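Local coordinates for protein TetR family transcriptional regulator (Streptomyces coelicolor, PDB 6SRN) that probably binds DNA as a TetR-family transcription factor controlling antibiotic production, and holds a furan-type bacterial hormone in its ligand pocket, at residues 33-38 with 78-83; 45-50 with 72-77; 85-90 with 120-125; 112-117 with 195-200. One frame throughout, in Å; residues are numbered along the deposited sequence.

Interaction 1. Residues 33-38 with 78-83; sequences QILEAA and IAVVEE
L35 reaches across from helix 31-49 and lays its isobutyl end against A79 and V80 of helix 73-86. The branch that does the touching is CD2. It lies 3.6 Å from A79 CB and 3.8 Å from V80 CG2. The other branch, CD1, is directed to E83, with L35 CD1 4.4 Å from E83 CB. L35 CG stands anti to the carbonyl carbon (chi1 -87°), which sends the fork outward to the second helix. V80 offers CG2 to this contact. Its other methyl, CG1, packs on A125 of helix 121-131. The L35 and V80 side chains pass alongside each other, pointing opposite ways. One turn further on, A38 CB adds a looser touch on V80 CG2.

The two short helical segments cross nearly at right angles, at -96°, with their axes 10.0 Å apart. F70 also packs on L35 and A79. The carboxylate of E83 is turned to another partner, the guanidinium of R87, with which it forms a salt bridge. What joins 33-38 to 78-83 is therefore purely apolar. The closest touches are methyl on methyl, so the contact depends on shape and on the exclusion of water, not on directed bonds.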
# COMPACT_ATOMS: atom_id res chain seq x y z
N GLN A 33 6.32 -19.47 -20.42
CA GLN A 33 5.35 -18.91 -21.38
C GLN A 33 3.94 -18.93 -20.84
O GLN A 33 3.21 -17.94 -20.98
CB GLN A 33 5.42 -19.66 -22.72
CG GLN A 33 6.69 -19.38 -23.48
CD GLN A 33 6.82 -20.17 -24.78
OE1 GLN A 33 6.79 -21.39 -24.78
NE2 GLN A 33 7.01 -19.45 -25.88
N ILE A 34 3.58 -20.03 -20.20
CA ILE A 34 2.25 -20.12 -19.57
C ILE A 34 2.15 -19.07 -18.46
O ILE A 34 1.14 -18.40 -18.35
CB ILE A 34 1.97 -21.54 -19.03
CG1 ILE A 34 2.01 -22.56 -20.18
CG2 ILE A 34 0.64 -21.60 -18.29
CD1 ILE A 34 2.14 -24.01 -19.73
N LEU A 35 3.19 -18.96 -17.64
CA LEU A 35 3.20 -18.00 -16.55
C LEU A 35 3.10 -16.57 -17.08
O LEU A 35 2.43 -15.76 -16.46
CB LEU A 35 4.48 -18.13 -15.72
CG LEU A 35 4.56 -19.13 -14.56
CD1 LEU A 35 5.86 -18.90 -13.79
CD2 LEU A 35 3.39 -18.97 -13.60
N GLU A 36 3.73 -16.25 -18.21
CA GLU A 36 3.64 -14.91 -18.77
C GLU A 36 2.22 -14.58 -19.23
O GLU A 36 1.69 -13.51 -18.94
CB GLU A 36 4.64 -14.77 -19.91
CG GLU A 36 4.92 -13.35 -20.34
CD GLU A 36 5.71 -12.51 -19.29
OE1 GLU A 36 6.54 -13.02 -18.45
OE2 GLU A 36 5.56 -11.27 -19.35
N ALA A 37 1.59 -15.54 -19.92
CA ALA A 37 0.20 -15.37 -20.33
C ALA A 37 -0.74 -15.24 -19.15
O ALA A 37 -1.61 -14.37 -19.16
CB ALA A 37 -0.24 -16.53 -21.22
N ALA A 38 -0.53 -16.07 -18.14
CA ALA A 38 -1.33 -15.97 -16.94
C ALA A 38 -1.16 -14.60 -16.29
O ALA A 38 -2.11 -14.01 -15.81
CB ALA A 38 -0.95 -17.05 -15.97
N ILE A 78 -0.49 -18.81 -7.31
CA ILE A 78 0.66 -18.98 -6.45
C ILE A 78 1.95 -18.89 -7.26
O ILE A 78 2.89 -18.23 -6.84
CB ILE A 78 0.59 -20.33 -5.69
CG1 ILE A 78 -0.56 -20.28 -4.69
CG2 ILE A 78 1.92 -20.62 -5.02
CD1 ILE A 78 -0.87 -21.62 -4.09
N ALA A 79 2.04 -19.59 -8.40
CA ALA A 79 3.29 -19.58 -9.15
C ALA A 79 3.67 -18.17 -9.64
O ALA A 79 4.82 -17.82 -9.66
CB ALA A 79 3.21 -20.54 -10.32
N VAL A 80 2.68 -17.40 -10.07
CA VAL A 80 2.91 -16.03 -10.50
C VAL A 80 3.46 -15.20 -9.35
O VAL A 80 4.47 -14.53 -9.48
CB VAL A 80 1.61 -15.39 -11.05
CG1 VAL A 80 1.77 -13.88 -11.25
CG2 VAL A 80 1.23 -16.07 -12.36
N VAL A 81 2.81 -15.25 -8.19
CA VAL A 81 3.30 -14.47 -7.05
C VAL A 81 4.70 -14.92 -6.62
O VAL A 81 5.60 -14.12 -6.39
CB VAL A 81 2.31 -14.53 -5.87
CG1 VAL A 81 2.87 -13.83 -4.65
CG2 VAL A 81 1.01 -13.90 -6.26
N GLU A 82 4.90 -16.22 -6.53
CA GLU A 82 6.23 -16.72 -6.14
C GLU A 82 7.30 -16.24 -7.13
O GLU A 82 8.42 -15.86 -6.74
CB GLU A 82 6.27 -18.25 -6.07
CG GLU A 82 5.56 -18.86 -4.92
CD GLU A 82 5.69 -20.38 -5.04
OE1 GLU A 82 5.79 -20.97 -6.15
OE2 GLU A 82 5.77 -20.97 -4.01
N GLU A 83 7.00 -16.24 -8.42
CA GLU A 83 7.99 -15.87 -9.39
C GLU A 83 8.35 -14.40 -9.26
O GLU A 83 9.50 -14.02 -9.42
CB GLU A 83 7.45 -16.18 -10.79
CG GLU A 83 8.24 -15.57 -11.92
CD GLU A 83 9.70 -15.88 -11.85
OE1 GLU A 83 10.05 -16.99 -11.40
OE2 GLU A 83 10.50 -15.01 -12.28

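Interaction 2. Residues 45-50 with 72-77; sequences RGYRGA and SKESLA
The short helical pieces 45-49 and 73-77 run nearly antiparallel, at 159°, with axes 11.4 Å apart; the CA of Y47 is nearest that of A77, and the CA of A50 nearest that of K73.

K73 carries most of the polar contact. Its CG is anti to the backbone N (chi1 -172°) and the chain stays extended from there, so the ammonium group reaches the end of helix 31-49. K73 NZ gives a hydrogen bond to A50 O at 2.8 Å, and a weak one to Y47 O, also at 2.8 Å. One ammonium group is thus shared by two carbonyls, Y47 O in the last turn and A50 O just after it.

On the way, K73 passes over one face of the Y47 ring. CE sits 3.7 Å from the centroid of the Y47 ring, close to the normal, as a CH-pi contact. NZ is 4.4 Å from the same Y47 centroid, also over the face, and makes a cation-pi interaction. The ring edge is met by A77, whose CB is 3.6 Å from Y47 CE1.

The phenol oxygen leans on E74, with Y47 OH 3.3 Å from E74 CG. A water 2.6 Å from Y47 OH bridges weakly to E74 OE2. At the start of helix 73-86, S72 is the N-cap: S75 N donates to S72 OG.

L129 of helix 121-131 packs on both Y47 and A77. The whole belongs to the TetR-type DNA-binding domain, where helices 31-49 and 73-86 flank the predicted helix-turn-helix at 51-70.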
# COMPACT_ATOMS: atom_id res chain seq x y z
N ARG A 45 -7.22 -8.41 -15.39
CA ARG A 45 -8.56 -8.84 -14.96
C ARG A 45 -8.72 -9.18 -13.50
O ARG A 45 -9.86 -9.30 -13.03
CB ARG A 45 -9.01 -10.06 -15.77
CG ARG A 45 -8.97 -9.80 -17.25
CD ARG A 45 -9.44 -10.97 -18.10
NE ARG A 45 -9.03 -10.73 -19.49
CZ ARG A 45 -9.05 -11.64 -20.46
NH1 ARG A 45 -9.49 -12.87 -20.23
NH2 ARG A 45 -8.65 -11.30 -21.69
N GLY A 46 -7.61 -9.34 -12.79
CA GLY A 46 -7.63 -9.80 -11.40
C GLY A 46 -7.89 -11.29 -11.35
O GLY A 46 -8.09 -11.95 -12.37
N TYR A 47 -7.86 -11.84 -10.15
CA TYR A 47 -8.02 -13.27 -9.98
C TYR A 47 -9.41 -13.76 -10.39
O TYR A 47 -9.51 -14.70 -11.16
CB TYR A 47 -7.73 -13.65 -8.53
CG TYR A 47 -7.80 -15.12 -8.28
CD1 TYR A 47 -6.72 -15.93 -8.58
CD2 TYR A 47 -8.92 -15.71 -7.74
CE1 TYR A 47 -6.74 -17.31 -8.36
CE2 TYR A 47 -8.97 -17.10 -7.57
CZ TYR A 47 -7.85 -17.88 -7.86
OH TYR A 47 -7.85 -19.27 -7.69
N ARG A 48 -10.44 -13.14 -9.84
CA ARG A 48 -11.83 -13.52 -10.13
C ARG A 48 -12.11 -13.57 -11.62
O ARG A 48 -12.69 -14.54 -12.11
CB ARG A 48 -12.82 -12.55 -9.45
CG ARG A 48 -13.39 -13.05 -8.12
CD ARG A 48 -14.57 -12.20 -7.63
NE ARG A 48 -15.84 -12.60 -8.24
CZ ARG A 48 -17.03 -12.05 -7.98
NH1 ARG A 48 -17.15 -11.05 -7.11
NH2 ARG A 48 -18.12 -12.51 -8.59
N GLY A 49 -11.70 -12.53 -12.34
CA GLY A 49 -11.97 -12.39 -13.77
C GLY A 49 -11.10 -13.21 -14.69
O GLY A 49 -11.42 -13.42 -15.86
N ALA A 50 -9.99 -13.70 -14.17
CA ALA A 50 -9.11 -14.56 -14.94
C ALA A 50 -9.73 -15.97 -14.96
O ALA A 50 -10.42 -16.36 -14.04
CB ALA A 50 -7.74 -14.61 -14.28
N SER A 72 -4.57 -26.09 -10.93
CA SER A 72 -5.72 -25.27 -10.68
C SER A 72 -5.37 -23.82 -10.89
O SER A 72 -4.21 -23.42 -10.90
CB SER A 72 -6.17 -25.45 -9.24
OG SER A 72 -5.08 -25.03 -8.39
N LYS A 73 -6.40 -23.00 -10.97
CA LYS A 73 -6.22 -21.56 -11.01
C LYS A 73 -5.48 -21.05 -9.78
O LYS A 73 -4.64 -20.16 -9.87
CB LYS A 73 -7.58 -20.92 -11.13
CG LYS A 73 -7.58 -19.47 -11.37
CD LYS A 73 -9.05 -19.06 -11.40
CE LYS A 73 -9.21 -17.62 -11.28
NZ LYS A 73 -10.66 -17.28 -11.39
N GLU A 74 -5.72 -21.68 -8.63
CA GLU A 74 -5.03 -21.31 -7.42
C GLU A 74 -3.52 -21.50 -7.51
O GLU A 74 -2.74 -20.62 -7.17
CB GLU A 74 -5.56 -22.15 -6.25
CG GLU A 74 -6.99 -21.87 -5.84
CD GLU A 74 -8.13 -22.63 -6.58
OE1 GLU A 74 -7.98 -23.09 -7.73
OE2 GLU A 74 -9.25 -22.70 -6.02
N SER A 75 -3.11 -22.68 -7.98
CA SER A 75 -1.68 -23.00 -8.11
C SER A 75 -1.05 -22.10 -9.17
O SER A 75 0.11 -21.75 -9.08
CB SER A 75 -1.51 -24.50 -8.42
OG SER A 75 -1.98 -24.79 -9.69
N LEU A 76 -1.80 -21.68 -10.17
CA LEU A 76 -1.28 -20.76 -11.17
C LEU A 76 -1.02 -19.38 -10.56
O LEU A 76 0.05 -18.81 -10.73
CB LEU A 76 -2.29 -20.71 -12.34
CG LEU A 76 -1.93 -19.86 -13.55
CD1 LEU A 76 -0.65 -20.26 -14.25
CD2 LEU A 76 -3.10 -19.89 -14.54
N ALA A 77 -1.98 -18.91 -9.76
CA ALA A 77 -1.81 -17.67 -9.04
C ALA A 77 -0.60 -17.71 -8.07
O ALA A 77 0.18 -16.79 -7.98
CB ALA A 77 -3.10 -17.26 -8.34
O HOH W 1 -9.59 -19.99 -5.85

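Interaction 3. Residues 85-90 with 120-125; sequences YARWPA and DPVMQA. With LUB (4-(Hydroxymethyl)-2-propylfuran-3-carboxylic acid), chain B.
R87 and D120 form the charged part of the contact. R87 NH1 donates to D120 OD2 at 2.8 Å in a salt bridge. The carboxylate oxygen lies in the guanidinium plane, but the bond reaches it from above the carboxylate plane, 52° out. The two planes are strongly tilted, and only NH1 bonds directly to the carboxylate. A water accepts from R87 NH2 and probably donates to D120 OD1. D120 is also an N-cap: its OD1 accepts from V122 N at 2.9 Å. R87 NE makes a second salt bridge, to E83.

V122 supplies apolar packing. Its CG1 covers one face of the guanidinium, 3.6 Å from R87 NH2.

A Met-aromatic contact joins M123 to W88. M123 is bent at chi2 and chi3 (-70° and -72°), which brings its thioether to the W88 edge. The sulfur sits in the indole plane, and W88 NE1 gives M123 SD a weak hydrogen bond at 3.6 Å. The same N-H also bonds weakly to H84 O. M123 CE packs on W88 CZ2 at 3.6 Å.

The ligand contact belongs to Y85. Its hydroxyl donates to the carboxylate oxygen O10 of the bound furan acid, with Y85 OH and O10 2.6 Å apart. Q130 is a further partner of that hydroxyl.

The contact joins the junction of helices 73-86 and 88-96 to the start of helix 121-131. Helix 102-119 packs on W88 and M123, and helix 145-161 on Y85 and W88.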
# COMPACT_ATOMS: atom_id res chain seq x y z
N TYR A 85 8.61 -12.68 -6.75
CA TYR A 85 9.60 -12.57 -5.65
C TYR A 85 10.93 -13.27 -5.93
O TYR A 85 12.02 -12.71 -5.64
CB TYR A 85 9.05 -13.09 -4.33
CG TYR A 85 7.91 -12.34 -3.78
CD1 TYR A 85 7.95 -10.96 -3.55
CD2 TYR A 85 6.74 -13.02 -3.41
CE1 TYR A 85 6.86 -10.29 -3.03
CE2 TYR A 85 5.67 -12.35 -2.87
CZ TYR A 85 5.72 -10.98 -2.65
OH TYR A 85 4.60 -10.34 -2.15
N ALA A 86 10.87 -14.47 -6.49
CA ALA A 86 12.04 -15.33 -6.56
C ALA A 86 13.09 -14.83 -7.52
O ALA A 86 14.25 -15.24 -7.44
CB ALA A 86 11.63 -16.74 -6.95
N ARG A 87 12.70 -13.98 -8.45
CA ARG A 87 13.62 -13.40 -9.38
C ARG A 87 14.70 -12.42 -8.83
O ARG A 87 15.71 -12.18 -9.44
CB ARG A 87 12.81 -12.78 -10.52
CG ARG A 87 11.83 -11.68 -10.13
CD ARG A 87 11.20 -11.07 -11.37
NE ARG A 87 10.50 -12.05 -12.18
CZ ARG A 87 9.91 -11.74 -13.33
NH1 ARG A 87 9.89 -10.47 -13.73
NH2 ARG A 87 9.34 -12.68 -14.03
N TRP A 88 14.49 -11.92 -7.63
CA TRP A 88 15.26 -10.77 -7.13
C TRP A 88 16.62 -11.06 -6.52
O TRP A 88 17.55 -10.29 -6.70
CB TRP A 88 14.34 -9.89 -6.25
CG TRP A 88 13.32 -9.26 -7.12
CD1 TRP A 88 12.01 -9.62 -7.24
CD2 TRP A 88 13.52 -8.19 -8.04
NE1 TRP A 88 11.38 -8.85 -8.19
CE2 TRP A 88 12.28 -7.96 -8.71
CE3 TRP A 88 14.63 -7.41 -8.39
CZ2 TRP A 88 12.14 -7.03 -9.72
CZ3 TRP A 88 14.49 -6.47 -9.38
CH2 TRP A 88 13.23 -6.26 -10.02
N PRO A 89 16.77 -12.20 -5.83
CA PRO A 89 18.12 -12.57 -5.35
C PRO A 89 19.19 -12.58 -6.45
O PRO A 89 20.28 -12.05 -6.23
CB PRO A 89 17.90 -13.96 -4.74
CG PRO A 89 16.47 -13.89 -4.23
CD PRO A 89 15.74 -13.11 -5.29
N ALA A 90 18.87 -13.13 -7.62
CA ALA A 90 19.81 -13.13 -8.74
C ALA A 90 20.17 -11.72 -9.22
O ALA A 90 21.34 -11.48 -9.58
CB ALA A 90 19.26 -13.96 -9.90
N ASP A 120 6.50 -4.95 -16.41
CA ASP A 120 6.57 -6.41 -16.50
C ASP A 120 5.27 -7.03 -15.99
O ASP A 120 4.92 -6.87 -14.84
CB ASP A 120 7.76 -6.95 -15.69
CG ASP A 120 8.00 -8.40 -15.92
OD1 ASP A 120 7.02 -9.15 -16.13
OD2 ASP A 120 9.19 -8.82 -15.83
N PRO A 121 4.53 -7.74 -16.86
CA PRO A 121 3.31 -8.33 -16.41
C PRO A 121 3.42 -9.24 -15.19
O PRO A 121 2.45 -9.33 -14.41
CB PRO A 121 2.84 -9.14 -17.61
CG PRO A 121 3.40 -8.43 -18.80
CD PRO A 121 4.74 -7.96 -18.32
N VAL A 122 4.51 -9.98 -15.05
CA VAL A 122 4.62 -10.87 -13.88
C VAL A 122 4.61 -10.05 -12.57
O VAL A 122 4.02 -10.46 -11.57
CB VAL A 122 5.84 -11.79 -13.97
CG1 VAL A 122 6.00 -12.63 -12.71
CG2 VAL A 122 5.71 -12.67 -15.20
N MET A 123 5.31 -8.90 -12.58
CA MET A 123 5.30 -8.04 -11.41
C MET A 123 3.94 -7.41 -11.19
O MET A 123 3.49 -7.33 -10.03
CB MET A 123 6.38 -6.97 -11.56
CG MET A 123 7.80 -7.50 -11.65
SD MET A 123 8.37 -8.18 -10.06
CE MET A 123 8.55 -6.71 -9.20
N GLN A 124 3.31 -6.96 -12.25
CA GLN A 124 2.03 -6.33 -12.10
C GLN A 124 1.00 -7.34 -11.56
O GLN A 124 0.17 -7.03 -10.73
CB GLN A 124 1.57 -5.76 -13.43
CG GLN A 124 2.53 -4.67 -13.95
CD GLN A 124 2.35 -4.32 -15.39
OE1 GLN A 124 1.58 -4.93 -16.12
NE2 GLN A 124 3.06 -3.30 -15.81
N ALA A 125 1.06 -8.56 -12.07
CA ALA A 125 0.17 -9.61 -11.64
C ALA A 125 0.44 -10.02 -10.21
O ALA A 125 -0.47 -10.23 -9.42
CB ALA A 125 0.29 -10.81 -12.55
C2 LUB B . 6.33 -4.88 -2.88
C4 LUB B . 4.44 -5.99 -3.32
C5 LUB B . 4.43 -4.89 -4.06
C6 LUB B . 7.50 -4.25 -2.24
O11 LUB B . 7.17 -6.99 -1.08
C9 LUB B . 6.01 -7.03 -1.56
O10 LUB B . 5.17 -7.93 -1.21
C3 LUB B . 5.55 -6.02 -2.49
C12 LUB B . 3.39 -7.07 -3.52
O13 LUB B . 2.80 -7.40 -2.25
O1 LUB B . 5.54 -4.09 -3.72
C7 LUB B . 8.67 -4.32 -3.24
C8 LUB B . 9.95 -3.76 -2.66
O HOH W 2 8.50 -11.66 -16.57

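Interaction 4. Residues 112-117 with 195-200; sequences RAAQAF and ADIMER. With LUB (4-(Hydroxymethyl)-2-propylfuran-3-carboxylic acid), chain B.
M198 folds over A114 and Q115 on helix 102-119. Its CB leaves its own helix beside the contact, and CG stands anti to the carbonyl carbon (chi1 -57°). Bends at chi2 and chi3 (-51° and -67°) then curl the chain back to the other helix. SD is the first atom to touch, 3.7 Å from A114 CB. It also lies 3.8 Å from the backbone nitrogen of Q115, measured from M198 SD to Q115 N. At the tip, M198 CE rests 3.7 Å from Q115 CG, on the aliphatic part of that side chain.

I197 packs alongside. Its CG1 is anti to the backbone N and the chain stays extended, which pushes CD1 against the turn of A114. I197 CD1 lies 3.7 Å from A114 O and 4.2 Å from F117 CB. These touches are van der Waals packing.

The F117 ring extends into the ligand pocket. Its CZ is 3.5 Å from C5 of the bound furan acid. With only a methyl at A114, the backbones approach closely, A114 CA and M198 CA being 6.5 Å apart. A salt bridge from R200 to D196 spans the first turn of helix 197-212.

This contact joins the start of helix 197-212 to the C-terminal half of helix 102-119. Helix 170-192 packs on I197 through M184, Q185 and S188, and helix 121-131 packs on F117 through M123 and A127.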
# COMPACT_ATOMS: atom_id res chain seq x y z
N ARG A 112 15.36 -0.96 -10.02
CA ARG A 112 14.97 -2.02 -10.90
C ARG A 112 13.54 -2.52 -10.60
O ARG A 112 12.77 -2.83 -11.51
CB ARG A 112 15.99 -3.17 -10.81
CG ARG A 112 17.28 -2.86 -11.53
CD ARG A 112 18.24 -4.02 -11.54
NE ARG A 112 19.54 -3.55 -12.01
CZ ARG A 112 20.54 -4.33 -12.39
NH1 ARG A 112 20.42 -5.65 -12.37
NH2 ARG A 112 21.68 -3.75 -12.79
N ALA A 113 13.17 -2.60 -9.32
CA ALA A 113 11.80 -2.98 -8.97
C ALA A 113 10.83 -2.00 -9.54
O ALA A 113 9.74 -2.42 -9.99
CB ALA A 113 11.64 -3.05 -7.48
N ALA A 114 11.10 -0.69 -9.45
CA ALA A 114 10.16 0.30 -9.96
C ALA A 114 9.92 0.17 -11.46
O ALA A 114 8.76 0.18 -11.94
CB ALA A 114 10.64 1.70 -9.61
N GLN A 115 11.01 -0.04 -12.23
CA GLN A 115 10.91 -0.25 -13.67
C GLN A 115 10.14 -1.53 -13.95
O GLN A 115 9.39 -1.63 -14.91
CB GLN A 115 12.32 -0.44 -14.28
CG GLN A 115 13.16 0.79 -14.28
CD GLN A 115 14.56 0.48 -14.78
OE1 GLN A 115 15.26 -0.36 -14.23
NE2 GLN A 115 14.91 1.02 -15.92
N ALA A 116 10.35 -2.55 -13.11
CA ALA A 116 9.73 -3.84 -13.37
C ALA A 116 8.21 -3.80 -13.11
O ALA A 116 7.42 -4.38 -13.84
CB ALA A 116 10.40 -4.92 -12.55
N PHE A 117 7.81 -3.14 -12.01
CA PHE A 117 6.38 -2.92 -11.82
C PHE A 117 5.80 -2.07 -12.95
O PHE A 117 4.65 -2.29 -13.37
CB PHE A 117 6.09 -2.28 -10.46
CG PHE A 117 6.16 -3.23 -9.29
CD1 PHE A 117 5.23 -4.28 -9.18
CD2 PHE A 117 7.09 -3.09 -8.28
CE1 PHE A 117 5.29 -5.13 -8.06
CE2 PHE A 117 7.15 -3.94 -7.20
CZ PHE A 117 6.24 -4.97 -7.08
N ALA A 195 2.15 4.93 -14.46
CA ALA A 195 2.78 5.70 -15.53
C ALA A 195 3.86 6.67 -14.97
O ALA A 195 4.87 6.93 -15.60
CB ALA A 195 1.74 6.49 -16.28
N ASP A 196 3.61 7.18 -13.77
CA ASP A 196 4.46 8.17 -13.12
C ASP A 196 5.34 7.54 -12.03
O ASP A 196 5.95 8.24 -11.23
CB ASP A 196 3.62 9.29 -12.45
CG ASP A 196 2.79 8.80 -11.25
OD1 ASP A 196 2.44 7.60 -11.22
OD2 ASP A 196 2.37 9.66 -10.41
N ILE A 197 5.49 6.22 -12.02
CA ILE A 197 6.16 5.54 -10.92
C ILE A 197 7.59 6.01 -10.72
O ILE A 197 8.06 6.14 -9.57
CB ILE A 197 6.08 4.00 -11.07
CG1 ILE A 197 6.56 3.34 -9.80
CG2 ILE A 197 6.82 3.49 -12.28
CD1 ILE A 197 6.32 1.86 -9.76
N MET A 198 8.31 6.26 -11.80
CA MET A 198 9.73 6.61 -11.62
C MET A 198 9.91 7.97 -10.91
O MET A 198 10.81 8.10 -10.05
CB MET A 198 10.50 6.56 -12.95
CG MET A 198 10.42 5.20 -13.65
SD MET A 198 10.84 3.75 -12.69
CE MET A 198 12.57 3.95 -12.37
N GLU A 199 9.06 8.95 -11.25
CA GLU A 199 9.10 10.24 -10.60
C GLU A 199 8.67 10.14 -9.15
O GLU A 199 9.17 10.90 -8.32
CB GLU A 199 8.13 11.20 -11.32
CG GLU A 199 8.40 11.48 -12.77
CD GLU A 199 7.47 10.66 -13.66
OE1 GLU A 199 7.77 9.49 -13.71
OE2 GLU A 199 6.45 11.16 -14.27
N ARG A 200 7.64 9.34 -8.89
CA ARG A 200 7.14 9.20 -7.52
C ARG A 200 8.21 8.53 -6.67
O ARG A 200 8.41 8.89 -5.50
CB ARG A 200 5.82 8.41 -7.52
CG ARG A 200 4.68 9.02 -8.32
CD ARG A 200 4.10 10.30 -7.72
NE ARG A 200 4.96 11.46 -7.88
CZ ARG A 200 5.08 12.14 -9.02
NH1 ARG A 200 4.37 11.83 -10.12
NH2 ARG A 200 5.92 13.15 -9.05
C2 LUB B . 6.33 -4.88 -2.88
C4 LUB B . 4.44 -5.99 -3.32
C5 LUB B . 4.43 -4.89 -4.06
C6 LUB B . 7.50 -4.25 -2.24
O11 LUB B . 7.17 -6.99 -1.08
C9 LUB B . 6.01 -7.03 -1.56
O10 LUB B . 5.17 -7.93 -1.21
C3 LUB B . 5.55 -6.02 -2.49
C12 LUB B . 3.39 -7.07 -3.52
O13 LUB B . 2.80 -7.40 -2.25
O1 LUB B . 5.54 -4.09 -3.72
C7 LUB B . 8.67 -4.32 -3.24
C8 LUB B . 9.95 -3.76 -2.66

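From the N terminus, helix 31-49 enters both interaction 1 and interaction 2. Interaction 2 closes the loop between residues 50 and 72, and is nested inside the larger loop closed by interaction 1. L76 touches A38 and L35, so the two form one patch of the DNA-binding domain. Interaction 3 follows in series, as helix 73-86 leads on to the ligand domain; V80 packs on A125 and E36 on V122 where interactions 1 and 3 meet. Interaction 4 closes the longest loop, of 77 residues, and crosses interaction 3. They touch through F117, A116, M123 and Q124, and share the bound hormone. Interactions 2 and 4 lie farthest apart, with centres about 25 Å apart.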